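Local coordinates for TIR domain-containing adapter molecule 1 (Homo sapiens, PDB 4BSX), which acts as an adaptor in Toll-like receptor signalling, inducing interferon-beta and taking part in innate immunity and apoptosis, at residues 9-14 with 78-83; 26-31 with 107-112; 31-36 with 44-49; 99-104 with 140-145. The protein carries 2 engineered substitutions. All blocks are in the same frame, centred on the assembly; numbering follows the deposited sequence.

In the fold
The N-terminal domain of TRIF is all-helical, and the four contacts sample how such a single-chain bundle is closed. Contact 3 joins the consecutive helices 23-33 and 43-53 and is nested, along the chain, within the loops closed by contacts 1 and 2, which themselves cross. Contact 4 crosses contact 2 and opens only after contacts 1 and 3 have closed. Contacts 2 and 3 share helix 23-33, with centres about 10 Å apart; contacts 1 and 4 lie about 19 Å apart, on opposite sides of the chain's centre. Helix 96-108 serves contacts 2 and 4, so distant parts of the sequence are interlocked in one compact unit.

Contact 1 (9-14 with 78-83); sequences PSLPSA and RQWAGV
The indole of W80 is swung out from its backbone by chi1 of -85° and stood across its own CA-CB-CG plane by a chi2 near a right angle, which presents the six-membered end of the ring to helix 11-19. L11 answers with an unusual first torsion, chi1 -113°, lying between two staggered positions, while its second torsion puts CD1 anti to CA and extends that methyl toward the indole. CD1 then rests 3.7 Å from W80 CZ3 and 3.8 Å from W80 CH2, approaching the ring obliquely, and L11 CB adds a looser contact at 4.1 Å from W80 CH2. P12 arrives differently: its CG lies near the indole plane, at the edge, 4.2 Å from W80 CZ2, with the two side chains crossing at about a right angle. The contact is wholly apolar.

The start of helix 11-19 is set by its own cap. S10 is the N-cap residue, and its OG accepts from S13 N at 3.1 Å, while the backbone bond from A14 N to S10 O, 2.9 Å long, begins the helical pattern. P12 sits in this first turn, where a residue without an N-H costs the helix nothing. Around the pair, F15 stacks on W80, L52 of helix 43-53 touches the indole, and M49 packs against L11. The arrangement is a serine-capped helix whose first-turn residues L11 and P12 pack on a tryptophan at the C-terminal end of helix 71-79, a closure between sequence-distant helices of an all-helical domain structurally similar to the IFIT proteins.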
loop_
_atom_site.group_PDB
_atom_site.type_symbol
_atom_site.label_atom_id
_atom_site.label_comp_id
_atom_site.label_asym_id
_atom_site.label_seq_id
_atom_site.Cartn_x
_atom_site.Cartn_y
_atom_site.Cartn_z
ATOM N N PRO A 9 -6.428 -1.408 -10.260
ATOM C CA PRO A 9 -5.497 -1.093 -9.159
ATOM C C PRO A 9 -5.622 -2.091 -8.021
ATOM O O PRO A 9 -6.719 -2.365 -7.528
ATOM C CB PRO A 9 -5.934 0.303 -8.696
ATOM C CG PRO A 9 -6.948 0.756 -9.698
ATOM C CD PRO A 9 -7.543 -0.453 -10.295
ATOM N N SER A 10 -4.505 -2.664 -7.612
ATOM C CA SER A 10 -4.573 -3.800 -6.705
ATOM C C SER A 10 -3.238 -4.043 -6.073
ATOM O O SER A 10 -2.208 -3.474 -6.506
ATOM C CB SER A 10 -5.036 -5.068 -7.453
ATOM O OG SER A 10 -4.052 -5.520 -8.352
ATOM N N LEU A 11 -3.248 -4.877 -5.036
ATOM C CA LEU A 11 -2.018 -5.195 -4.352
ATOM C C LEU A 11 -1.066 -5.846 -5.345
ATOM O O LEU A 11 0.034 -5.367 -5.503
ATOM C CB LEU A 11 -2.269 -6.094 -3.145
ATOM C CG LEU A 11 -1.985 -5.463 -1.797
ATOM C CD1 LEU A 11 -2.090 -6.516 -0.725
ATOM C CD2 LEU A 11 -0.608 -4.734 -1.738
ATOM N N PRO A 12 -1.499 -6.926 -6.035
ATOM C CA PRO A 12 -0.579 -7.572 -6.996
ATOM C C PRO A 12 -0.099 -6.630 -8.108
ATOM O O PRO A 12 1.039 -6.732 -8.552
ATOM C CB PRO A 12 -1.428 -8.719 -7.610
ATOM C CG PRO A 12 -2.556 -8.954 -6.663
ATOM C CD PRO A 12 -2.806 -7.627 -5.947
ATOM N N SER A 13 -0.962 -5.735 -8.572
ATOM C CA SER A 13 -0.553 -4.797 -9.618
ATOM C C SER A 13 0.459 -3.769 -9.111
ATOM O O SER A 13 1.318 -3.373 -9.851
ATOM C CB SER A 13 -1.730 -4.061 -10.246
ATOM O OG SER A 13 -2.417 -4.907 -11.142
ATOM N N ALA A 14 0.326 -3.340 -7.858
ATOM C CA ALA A 14 1.299 -2.451 -7.255
ATOM C C ALA A 14 2.639 -3.172 -7.173
ATOM O O ALA A 14 3.676 -2.583 -7.447
ATOM C CB ALA A 14 0.852 -1.999 -5.867
ATOM N N ARG A 78 2.004 -12.450 5.484
ATOM C CA ARG A 78 1.640 -13.835 5.318
ATOM C C ARG A 78 1.656 -14.252 3.881
ATOM O O ARG A 78 2.223 -15.266 3.551
ATOM C CB ARG A 78 0.251 -14.097 5.902
ATOM C CG ARG A 78 0.227 -14.074 7.393
ATOM C CD ARG A 78 -1.173 -13.758 7.908
ATOM N NE ARG A 78 -1.124 -13.462 9.330
ATOM C CZ ARG A 78 -2.133 -12.965 10.031
ATOM N NH1 ARG A 78 -3.299 -12.715 9.444
ATOM N NH2 ARG A 78 -1.978 -12.750 11.328
ATOM N N GLN A 79 1.026 -13.481 3.018
ATOM C CA GLN A 79 0.822 -13.961 1.670
ATOM C C GLN A 79 1.887 -13.539 0.678
ATOM O O GLN A 79 1.934 -14.109 -0.397
ATOM C CB GLN A 79 -0.575 -13.540 1.195
ATOM C CG GLN A 79 -1.654 -14.171 2.064
ATOM C CD GLN A 79 -3.047 -13.877 1.624
ATOM O OE1 GLN A 79 -3.273 -13.086 0.729
ATOM N NE2 GLN A 79 -4.003 -14.521 2.266
ATOM N N TRP A 80 2.721 -12.544 1.022
ATOM C CA TRP A 80 3.821 -12.128 0.142
ATOM C C TRP A 80 5.209 -12.279 0.774
ATOM O O TRP A 80 6.225 -12.294 0.075
ATOM C CB TRP A 80 3.628 -10.683 -0.337
ATOM C CG TRP A 80 2.734 -10.505 -1.579
ATOM C CD1 TRP A 80 3.116 -10.484 -2.910
ATOM C CD2 TRP A 80 1.326 -10.332 -1.569
ATOM N NE1 TRP A 80 2.003 -10.297 -3.717
ATOM C CE2 TRP A 80 0.901 -10.197 -2.908
ATOM C CE3 TRP A 80 0.381 -10.256 -0.552
ATOM C CZ2 TRP A 80 -0.419 -9.991 -3.238
ATOM C CZ3 TRP A 80 -0.937 -10.071 -0.880
ATOM C CH2 TRP A 80 -1.327 -9.929 -2.210
ATOM N N ALA A 81 5.265 -12.371 2.095
ATOM C CA ALA A 81 6.541 -12.500 2.819
ATOM C C ALA A 81 6.706 -13.880 3.422
ATOM O O ALA A 81 7.753 -14.174 3.989
ATOM C CB ALA A 81 6.605 -11.501 3.930
ATOM N N GLY A 82 5.646 -14.698 3.388
ATOM C CA GLY A 82 5.764 -16.099 3.762
ATOM C C GLY A 82 5.792 -16.346 5.255
ATOM O O GLY A 82 6.212 -17.399 5.724
ATOM N N VAL A 83 5.331 -15.371 6.021
ATOM C CA VAL A 83 5.340 -15.495 7.470
ATOM C C VAL A 83 4.038 -16.152 7.909
ATOM O O VAL A 83 2.958 -15.657 7.619
ATOM C CB VAL A 83 5.486 -14.108 8.138
ATOM C CG1 VAL A 83 5.396 -14.246 9.651
ATOM C CG2 VAL A 83 6.811 -13.422 7.695
#

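Contact 2 (26-31 with 107-112)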
loop_
_atom_site.group_PDB
_atom_site.type_symbol
_atom_site.label_atom_id
_atom_site.label_comp_id
_atom_site.label_asym_id
_atom_site.label_seq_id
_atom_site.Cartn_x
_atom_site.Cartn_y
_atom_site.Cartn_z
ATOM N N LEU A 26 14.145 0.747 -7.455
ATOM C CA LEU A 26 13.820 0.107 -6.186
ATOM C C LEU A 26 14.802 0.455 -5.055
ATOM O O LEU A 26 14.406 0.749 -3.938
ATOM C CB LEU A 26 13.742 -1.401 -6.346
ATOM C CG LEU A 26 12.598 -1.932 -7.221
ATOM C CD1 LEU A 26 12.680 -3.452 -7.250
ATOM C CD2 LEU A 26 11.246 -1.460 -6.718
ATOM N N LEU A 27 16.091 0.394 -5.345
ATOM C CA LEU A 27 17.103 0.873 -4.415
ATOM C C LEU A 27 16.822 2.327 -3.965
ATOM O O LEU A 27 16.837 2.612 -2.777
ATOM C CB LEU A 27 18.516 0.737 -5.020
ATOM C CG LEU A 27 19.000 -0.731 -5.050
ATOM C CD1 LEU A 27 20.181 -0.955 -5.950
ATOM C CD2 LEU A 27 19.302 -1.244 -3.613
ATOM N N TYR A 28 16.515 3.200 -4.912
ATOM C CA TYR A 28 16.069 4.554 -4.626
ATOM C C TYR A 28 14.898 4.568 -3.650
ATOM O O TYR A 28 14.966 5.247 -2.638
ATOM C CB TYR A 28 15.661 5.262 -5.914
ATOM C CG TYR A 28 15.029 6.614 -5.669
ATOM C CD1 TYR A 28 15.775 7.672 -5.103
ATOM C CD2 TYR A 28 13.675 6.848 -5.975
ATOM C CE1 TYR A 28 15.184 8.946 -4.857
ATOM C CE2 TYR A 28 13.069 8.129 -5.728
ATOM C CZ TYR A 28 13.832 9.144 -5.183
ATOM O OH TYR A 28 13.232 10.356 -4.969
ATOM N N LEU A 29 13.839 3.781 -3.914
ATOM C CA LEU A 29 12.686 3.729 -2.998
ATOM C C LEU A 29 13.024 3.140 -1.625
ATOM O O LEU A 29 12.587 3.660 -0.580
ATOM C CB LEU A 29 11.517 3.007 -3.637
ATOM C CG LEU A 29 11.022 3.810 -4.847
ATOM C CD1 LEU A 29 9.922 3.101 -5.650
ATOM C CD2 LEU A 29 10.490 5.168 -4.402
ATOM N N LYS A 30 13.822 2.089 -1.612
ATOM C CA LYS A 30 14.260 1.504 -0.348
ATOM C C LYS A 30 14.987 2.570 0.520
ATOM O O LYS A 30 14.770 2.661 1.736
ATOM C CB LYS A 30 15.189 0.298 -0.626
ATOM C CG LYS A 30 16.058 -0.112 0.563
ATOM C CD LYS A 30 17.154 -1.157 0.210
ATOM C CE LYS A 30 17.967 -1.515 1.483
ATOM N NZ LYS A 30 18.975 -2.575 1.270
ATOM N N HIS A 31 15.879 3.344 -0.094
ATOM C CA HIS A 31 16.723 4.231 0.671
ATOM C C HIS A 31 15.865 5.411 1.170
ATOM O O HIS A 31 16.009 5.866 2.311
ATOM C CB HIS A 31 17.873 4.748 -0.214
ATOM C CG HIS A 31 18.843 3.689 -0.673
ATOM N ND1 HIS A 31 19.330 2.700 0.149
ATOM C CD2 HIS A 31 19.415 3.497 -1.883
ATOM C CE1 HIS A 31 20.167 1.936 -0.537
ATOM N NE2 HIS A 31 20.222 2.392 -1.768
ATOM N N ALA A 107 2.220 6.963 -7.977
ATOM C CA ALA A 107 2.012 8.036 -8.956
ATOM C C ALA A 107 2.892 9.263 -8.718
ATOM O O ALA A 107 3.303 9.927 -9.674
ATOM C CB ALA A 107 0.568 8.457 -8.975
ATOM N N GLU A 108 3.169 9.565 -7.451
ATOM C CA GLU A 108 4.060 10.669 -7.076
ATOM C C GLU A 108 5.512 10.374 -7.476
ATOM O O GLU A 108 6.275 11.267 -7.747
ATOM C CB GLU A 108 4.003 10.917 -5.562
ATOM C CG GLU A 108 2.685 11.505 -5.066
ATOM C CD GLU A 108 2.655 13.003 -5.216
ATOM O OE1 GLU A 108 3.358 13.676 -4.420
ATOM O OE2 GLU A 108 1.958 13.505 -6.142
ATOM N N GLU A 109 5.890 9.111 -7.482
ATOM C CA GLU A 109 7.211 8.725 -7.908
ATOM C C GLU A 109 7.216 8.571 -9.409
ATOM O O GLU A 109 8.231 8.217 -10.001
ATOM C CB GLU A 109 7.635 7.410 -7.243
ATOM C CG GLU A 109 7.897 7.557 -5.718
ATOM C CD GLU A 109 8.976 8.586 -5.384
ATOM O OE1 GLU A 109 9.792 8.944 -6.260
ATOM O OE2 GLU A 109 9.014 9.069 -4.249
ATOM N N LYS A 110 6.058 8.809 -10.019
ATOM C CA LYS A 110 5.902 8.678 -11.462
ATOM C C LYS A 110 6.137 7.265 -11.947
ATOM O O LYS A 110 6.543 7.079 -13.091
ATOM C CB LYS A 110 6.840 9.665 -12.171
ATOM C CG LYS A 110 6.548 11.102 -11.801
ATOM C CD LYS A 110 7.675 12.056 -12.136
ATOM C CE LYS A 110 7.259 13.512 -11.885
ATOM N NZ LYS A 110 6.818 13.763 -10.463
ATOM N N LEU A 111 5.838 6.267 -11.106
ATOM C CA LEU A 111 5.948 4.871 -11.512
ATOM C C LEU A 111 4.669 4.341 -12.136
ATOM O O LEU A 111 4.646 3.201 -12.641
ATOM C CB LEU A 111 6.330 4.000 -10.323
ATOM C CG LEU A 111 7.603 4.382 -9.573
ATOM C CD1 LEU A 111 7.985 3.283 -8.604
ATOM C CD2 LEU A 111 8.764 4.674 -10.519
ATOM N N CYS A 112 3.612 5.153 -12.064
ATOM C CA CYS A 112 2.310 4.858 -12.687
ATOM C C CYS A 112 1.479 6.143 -12.888
ATOM O O CYS A 112 1.731 7.159 -12.261
ATOM C CB CYS A 112 1.514 3.868 -11.841
ATOM S SG CYS A 112 0.678 4.657 -10.478
#
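Two kinds of interaction meet between L29 and Y28 of helix 23-33 and E109 and L111, which follow helix 96-108. The first is apolar. L29 and L111 reach toward each other tip to tip, CD1 of L29 standing 3.5 Å from CD1 of L111. The other methyl of L29, CD2, lies 3.8 Å from E109 CG, where the two side chains slide past each other in opposite directions. V50 of helix 43-53 also packs on L29, while I17 and L106 pack on L111, which completes an apolar patch.

The second kind is polar. E109 is bent at chi2 (-58°), which turns its carboxylate so that OE1 comes to the edge of the Y28 ring, in the ring plane and 3.4 Å from CE2. Ring and carboxylate planes are 71° apart. The carboxylate's principal partner is K32, whose NZ forms a salt bridge with E109 OE2 and a hydrogen bond with Y28 OH. The backbone turns just after E109, where K110 has positive phi in a Schellman motif, after which L111 also points toward L29 of helix 23-33.

Chemically, E109 works in two ways: its methylene covers a leucine while its carboxylate faces a lysine and the weakly positive C-H edge of a tyrosine, surroundings likely to favour the ionised form.

Contact 3 (31-36 with 44-49)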
loop_
_atom_site.group_PDB
_atom_site.type_symbol
_atom_site.label_atom_id
_atom_site.label_comp_id
_atom_site.label_asym_id
_atom_site.label_seq_id
_atom_site.Cartn_x
_atom_site.Cartn_y
_atom_site.Cartn_z
ATOM N N HIS A 31 15.879 3.344 -0.094
ATOM C CA HIS A 31 16.723 4.231 0.671
ATOM C C HIS A 31 15.865 5.411 1.170
ATOM O O HIS A 31 16.009 5.866 2.311
ATOM C CB HIS A 31 17.873 4.748 -0.214
ATOM C CG HIS A 31 18.843 3.689 -0.673
ATOM N ND1 HIS A 31 19.330 2.700 0.149
ATOM C CD2 HIS A 31 19.415 3.497 -1.883
ATOM C CE1 HIS A 31 20.167 1.936 -0.537
ATOM N NE2 HIS A 31 20.222 2.392 -1.768
ATOM N N LYS A 32 14.989 5.882 0.282
ATOM C CA LYS A 32 14.093 7.021 0.503
ATOM C C LYS A 32 12.896 6.747 1.419
ATOM O O LYS A 32 12.538 7.578 2.230
ATOM C CB LYS A 32 13.541 7.483 -0.845
ATOM C CG LYS A 32 12.631 8.658 -0.777
ATOM C CD LYS A 32 12.270 9.092 -2.188
ATOM C CE LYS A 32 11.292 10.251 -2.187
ATOM N NZ LYS A 32 11.012 10.818 -3.531
ATOM N N LEU A 33 12.253 5.596 1.271
ATOM C CA LEU A 33 10.970 5.367 1.950
ATOM C C LEU A 33 11.185 5.083 3.426
ATOM O O LEU A 33 10.271 5.225 4.234
ATOM C CB LEU A 33 10.231 4.198 1.309
ATOM C CG LEU A 33 9.569 4.481 -0.044
ATOM C CD1 LEU A 33 8.797 3.268 -0.538
ATOM C CD2 LEU A 33 8.606 5.673 0.104
ATOM N N LYS A 34 12.417 4.707 3.762
ATOM C CA LYS A 34 12.784 4.180 5.079
ATOM C C LYS A 34 12.603 5.199 6.199
ATOM O O LYS A 34 12.367 4.815 7.347
ATOM C CB LYS A 34 14.240 3.672 5.000
ATOM C CG LYS A 34 14.965 3.453 6.331
ATOM C CD LYS A 34 14.888 2.014 6.817
ATOM C CE LYS A 34 16.041 1.683 7.786
ATOM N NZ LYS A 34 15.970 0.297 8.374
ATOM N N THR A 35 12.710 6.488 5.862
ATOM C CA THR A 35 12.553 7.571 6.843
ATOM C C THR A 35 11.272 8.343 6.568
ATOM O O THR A 35 11.030 8.751 5.426
ATOM C CB THR A 35 13.738 8.593 6.809
ATOM O OG1 THR A 35 13.756 9.290 5.552
ATOM C CG2 THR A 35 15.101 7.903 7.057
ATOM N N PRO A 36 10.480 8.611 7.631
ATOM C CA PRO A 36 9.098 9.106 7.488
ATOM C C PRO A 36 8.953 10.535 6.954
ATOM O O PRO A 36 9.863 11.359 7.130
ATOM C CB PRO A 36 8.537 9.021 8.924
ATOM C CG PRO A 36 9.600 8.296 9.747
ATOM C CD PRO A 36 10.882 8.530 9.051
ATOM N N ASP A 44 5.491 3.155 4.946
ATOM C CA ASP A 44 6.142 2.066 5.670
ATOM C C ASP A 44 5.814 0.722 4.992
ATOM O O ASP A 44 6.692 -0.106 4.802
ATOM C CB ASP A 44 5.738 2.051 7.145
ATOM C CG ASP A 44 6.483 3.081 7.971
ATOM O OD1 ASP A 44 7.534 3.573 7.507
ATOM O OD2 ASP A 44 6.023 3.379 9.095
ATOM N N LEU A 45 4.561 0.526 4.606
ATOM C CA LEU A 45 4.141 -0.716 3.974
ATOM C C LEU A 45 4.826 -0.782 2.598
ATOM O O LEU A 45 5.408 -1.808 2.242
ATOM C CB LEU A 45 2.594 -0.774 3.848
ATOM C CG LEU A 45 1.965 -1.949 3.072
ATOM C CD1 LEU A 45 2.310 -3.247 3.765
ATOM C CD2 LEU A 45 0.419 -1.838 2.891
ATOM N N LEU A 46 4.810 0.329 1.855
ATOM C CA LEU A 46 5.504 0.382 0.568
ATOM C C LEU A 46 7.020 0.139 0.696
ATOM O O LEU A 46 7.649 -0.439 -0.202
ATOM C CB LEU A 46 5.255 1.703 -0.141
ATOM C CG LEU A 46 5.709 1.747 -1.619
ATOM C CD1 LEU A 46 5.030 0.696 -2.478
ATOM C CD2 LEU A 46 5.452 3.112 -2.228
ATOM N N HIS A 47 7.607 0.558 1.795
ATOM C CA HIS A 47 9.033 0.288 2.030
ATOM C C HIS A 47 9.246 -1.229 2.084
ATOM O O HIS A 47 10.187 -1.787 1.495
ATOM C CB HIS A 47 9.462 0.979 3.337
ATOM C CG HIS A 47 10.822 0.602 3.820
ATOM N ND1 HIS A 47 11.979 1.007 3.187
ATOM C CD2 HIS A 47 11.207 -0.131 4.892
ATOM C CE1 HIS A 47 13.019 0.491 3.817
ATOM N NE2 HIS A 47 12.580 -0.191 4.861
ATOM N N ALA A 48 8.333 -1.902 2.769
ATOM C CA ALA A 48 8.445 -3.361 2.970
ATOM C C ALA A 48 8.250 -4.129 1.660
ATOM O O ALA A 48 8.945 -5.122 1.388
ATOM C CB ALA A 48 7.422 -3.844 4.040
HETATM N N MSE A 49 7.273 -3.688 0.865
HETATM C CA MSE A 49 6.973 -4.301 -0.453
HETATM C C MSE A 49 8.155 -4.101 -1.392
HETATM O O MSE A 49 8.521 -5.005 -2.176
HETATM C CB MSE A 49 5.707 -3.695 -1.045
HETATM C CG MSE A 49 4.420 -4.095 -0.280
HETATM SE SE MSE A 49 2.856 -2.963 -0.746
HETATM C CE MSE A 49 2.689 -3.176 -2.648
#
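K34 lies across the imidazole of H47, and the approach is from over a face. The CA of K34 sits 4.0 Å from the ring centroid and 22° off the ring normal, a CH-pi contact displaced toward the rim. The side chain continues along the ring: CB is 3.6 Å from H47 CE1, and a bend at chi2 (95°) carries CD to 3.7 Å from H47 NE2. H47 meets the lysine because its CG is anti to the backbone N (chi1 170°), which aims the ring at L33 and K34.

L33 takes the neighbouring position. Its CB is 3.9 Å from H47 CB, while its CD1 reaches past the histidine to L46, 3.6 Å from CG, the two leucines crossing at a slant. L46 also touches L18, L102 and L105, so L33 enters a larger apolar interior. Were H47 cut back to an alanine, the K34 alkyl chain would probably lose the face it lies on, and a gap would be likely beside L33.

The lysine uses its hydrocarbon part here; its NZ stays 4.9 Å from H47 NE2, and that nearby positive charge would tend to favour a neutral imidazole.

Contact 4 (99-104 with 140-145)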
loop_
_atom_site.group_PDB
_atom_site.type_symbol
_atom_site.label_atom_id
_atom_site.label_comp_id
_atom_site.label_asym_id
_atom_site.label_seq_id
_atom_site.Cartn_x
_atom_site.Cartn_y
_atom_site.Cartn_z
ATOM N N VAL A 99 -4.496 0.277 -0.594
ATOM C CA VAL A 99 -4.141 0.274 -2.009
ATOM C C VAL A 99 -4.162 1.706 -2.584
ATOM O O VAL A 99 -3.205 2.103 -3.253
ATOM C CB VAL A 99 -4.978 -0.752 -2.814
ATOM C CG1 VAL A 99 -4.880 -0.506 -4.326
ATOM C CG2 VAL A 99 -4.525 -2.183 -2.483
ATOM N N ALA A 100 -5.219 2.480 -2.332
ATOM C CA ALA A 100 -5.232 3.919 -2.701
ATOM C C ALA A 100 -3.957 4.716 -2.240
ATOM O O ALA A 100 -3.375 5.512 -2.988
ATOM C CB ALA A 100 -6.490 4.578 -2.119
ATOM N N ARG A 101 -3.556 4.492 -0.990
ATOM C CA ARG A 101 -2.421 5.155 -0.407
ATOM C C ARG A 101 -1.098 4.740 -1.152
ATOM O O ARG A 101 -0.269 5.576 -1.563
ATOM C CB ARG A 101 -2.403 4.810 1.072
ATOM C CG ARG A 101 -3.331 5.708 1.892
ATOM C CD ARG A 101 -3.336 5.419 3.407
ATOM N NE ARG A 101 -4.199 6.399 4.084
ATOM C CZ ARG A 101 -4.416 6.447 5.395
ATOM N NH1 ARG A 101 -3.827 5.570 6.197
ATOM N NH2 ARG A 101 -5.230 7.380 5.911
ATOM N N LEU A 102 -0.938 3.439 -1.342
ATOM C CA LEU A 102 0.116 2.899 -2.147
ATOM C C LEU A 102 0.128 3.509 -3.553
ATOM O O LEU A 102 1.166 3.934 -4.037
ATOM C CB LEU A 102 -0.000 1.387 -2.206
ATOM C CG LEU A 102 0.229 0.661 -0.874
ATOM C CD1 LEU A 102 0.128 -0.831 -1.138
ATOM C CD2 LEU A 102 1.573 1.023 -0.209
ATOM N N TYR A 103 -1.018 3.588 -4.206
ATOM C CA TYR A 103 -1.021 4.111 -5.554
ATOM C C TYR A 103 -0.736 5.581 -5.573
ATOM O O TYR A 103 -0.219 6.111 -6.582
ATOM C CB TYR A 103 -2.301 3.793 -6.283
ATOM C CG TYR A 103 -2.190 2.501 -7.079
ATOM C CD1 TYR A 103 -2.227 1.283 -6.437
ATOM C CD2 TYR A 103 -2.004 2.509 -8.445
ATOM C CE1 TYR A 103 -2.119 0.120 -7.111
ATOM C CE2 TYR A 103 -1.890 1.318 -9.147
ATOM C CZ TYR A 103 -1.951 0.127 -8.467
ATOM O OH TYR A 103 -1.848 -1.082 -9.118
ATOM N N HIS A 104 -1.054 6.260 -4.469
ATOM C CA HIS A 104 -0.729 7.649 -4.419
ATOM C C HIS A 104 0.802 7.836 -4.469
ATOM O O HIS A 104 1.297 8.645 -5.237
ATOM C CB HIS A 104 -1.295 8.296 -3.175
ATOM C CG HIS A 104 -0.730 9.639 -2.925
ATOM N ND1 HIS A 104 -0.939 10.697 -3.786
ATOM C CD2 HIS A 104 0.082 10.097 -1.943
ATOM C CE1 HIS A 104 -0.309 11.762 -3.322
ATOM N NE2 HIS A 104 0.323 11.425 -2.207
ATOM N N GLN A 140 -12.845 10.383 2.129
ATOM C CA GLN A 140 -13.301 11.280 1.089
ATOM C C GLN A 140 -12.480 12.552 1.159
ATOM O O GLN A 140 -12.129 13.100 0.115
ATOM C CB GLN A 140 -14.778 11.642 1.283
ATOM C CG GLN A 140 -15.805 10.578 0.871
ATOM C CD GLN A 140 -17.234 10.956 1.359
ATOM O OE1 GLN A 140 -17.392 11.691 2.339
ATOM N NE2 GLN A 140 -18.254 10.456 0.685
ATOM N N ASP A 141 -12.194 13.033 2.377
ATOM C CA ASP A 141 -11.318 14.208 2.566
ATOM C C ASP A 141 -9.943 13.931 1.979
ATOM O O ASP A 141 -9.426 14.695 1.142
ATOM C CB ASP A 141 -11.180 14.569 4.045
ATOM C CG ASP A 141 -12.425 15.235 4.607
ATOM O OD1 ASP A 141 -13.201 15.796 3.785
ATOM O OD2 ASP A 141 -12.617 15.186 5.862
ATOM N N GLU A 142 -9.345 12.830 2.418
ATOM C CA GLU A 142 -8.079 12.352 1.838
ATOM C C GLU A 142 -8.146 12.164 0.318
ATOM O O GLU A 142 -7.261 12.540 -0.420
ATOM C CB GLU A 142 -7.668 11.047 2.517
ATOM C CG GLU A 142 -6.499 10.362 1.869
ATOM C CD GLU A 142 -6.063 9.173 2.670
ATOM O OE1 GLU A 142 -6.321 9.226 3.895
ATOM O OE2 GLU A 142 -5.492 8.202 2.065
ATOM N N ALA A 143 -9.213 11.598 -0.177
ATOM C CA ALA A 143 -9.273 11.375 -1.601
ATOM C C ALA A 143 -9.230 12.707 -2.322
ATOM O O ALA A 143 -8.562 12.832 -3.341
ATOM C CB ALA A 143 -10.541 10.579 -1.984
ATOM N N ARG A 144 -9.972 13.694 -1.814
ATOM C CA ARG A 144 -10.144 14.972 -2.503
ATOM C C ARG A 144 -8.805 15.694 -2.574
ATOM O O ARG A 144 -8.440 16.267 -3.601
ATOM C CB ARG A 144 -11.176 15.840 -1.787
ATOM C CG ARG A 144 -11.451 17.205 -2.443
ATOM C CD ARG A 144 -12.503 18.020 -1.658
ATOM N NE ARG A 144 -12.067 18.357 -0.295
ATOM C CZ ARG A 144 -11.352 19.438 0.034
ATOM N NH1 ARG A 144 -10.967 20.314 -0.893
ATOM N NH2 ARG A 144 -11.008 19.648 1.306
ATOM N N ASN A 145 -8.093 15.631 -1.459
ATOM C CA ASN A 145 -6.795 16.260 -1.298
ATOM C C ASN A 145 -5.693 15.620 -2.134
ATOM O O ASN A 145 -4.828 16.320 -2.653
ATOM C CB ASN A 145 -6.403 16.190 0.181
ATOM C CG ASN A 145 -5.081 16.848 0.472
ATOM O OD1 ASN A 145 -4.031 16.211 0.398
ATOM N ND2 ASN A 145 -5.125 18.138 0.837
#
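R101 and E142 form a side-on salt bridge with two nearly straight bonds. NE of R101 donates to OE2 of E142 at 3.0 Å, with an N-H...O angle of 168°. NH2 of R101 donates to OE1 of E142 at 2.9 Å, and here the angle is 170°. Each oxygen offers its syn lone pair and lies in the guanidinium plane; the two flat groups are only 13° apart. Y121 OH and W97 NE1 also bond directly to E142 OE2, which thus serves three donors, and they help to hold the carboxylate in place; R146 adds a weak, long ion pair.

Chain shape prepares this fit. The arginine is extended from CG to NE, and E142, with CG anti to its backbone N, also runs out straight. The two side chains cross at about a right angle, and their charged ends meet between the helices. A methionine in place of R101 would probably cost both bonds, leaving the carboxylate's charge with only the hydroxyl, the indole N-H and the weak R146 pair to meet it.

The result is a bidentate interhelical salt bridge at the surface, linking helix 96-108 to helix 136-147, with Y121 of helix 114-130 packed against both, in the C-terminal part of this helical domain.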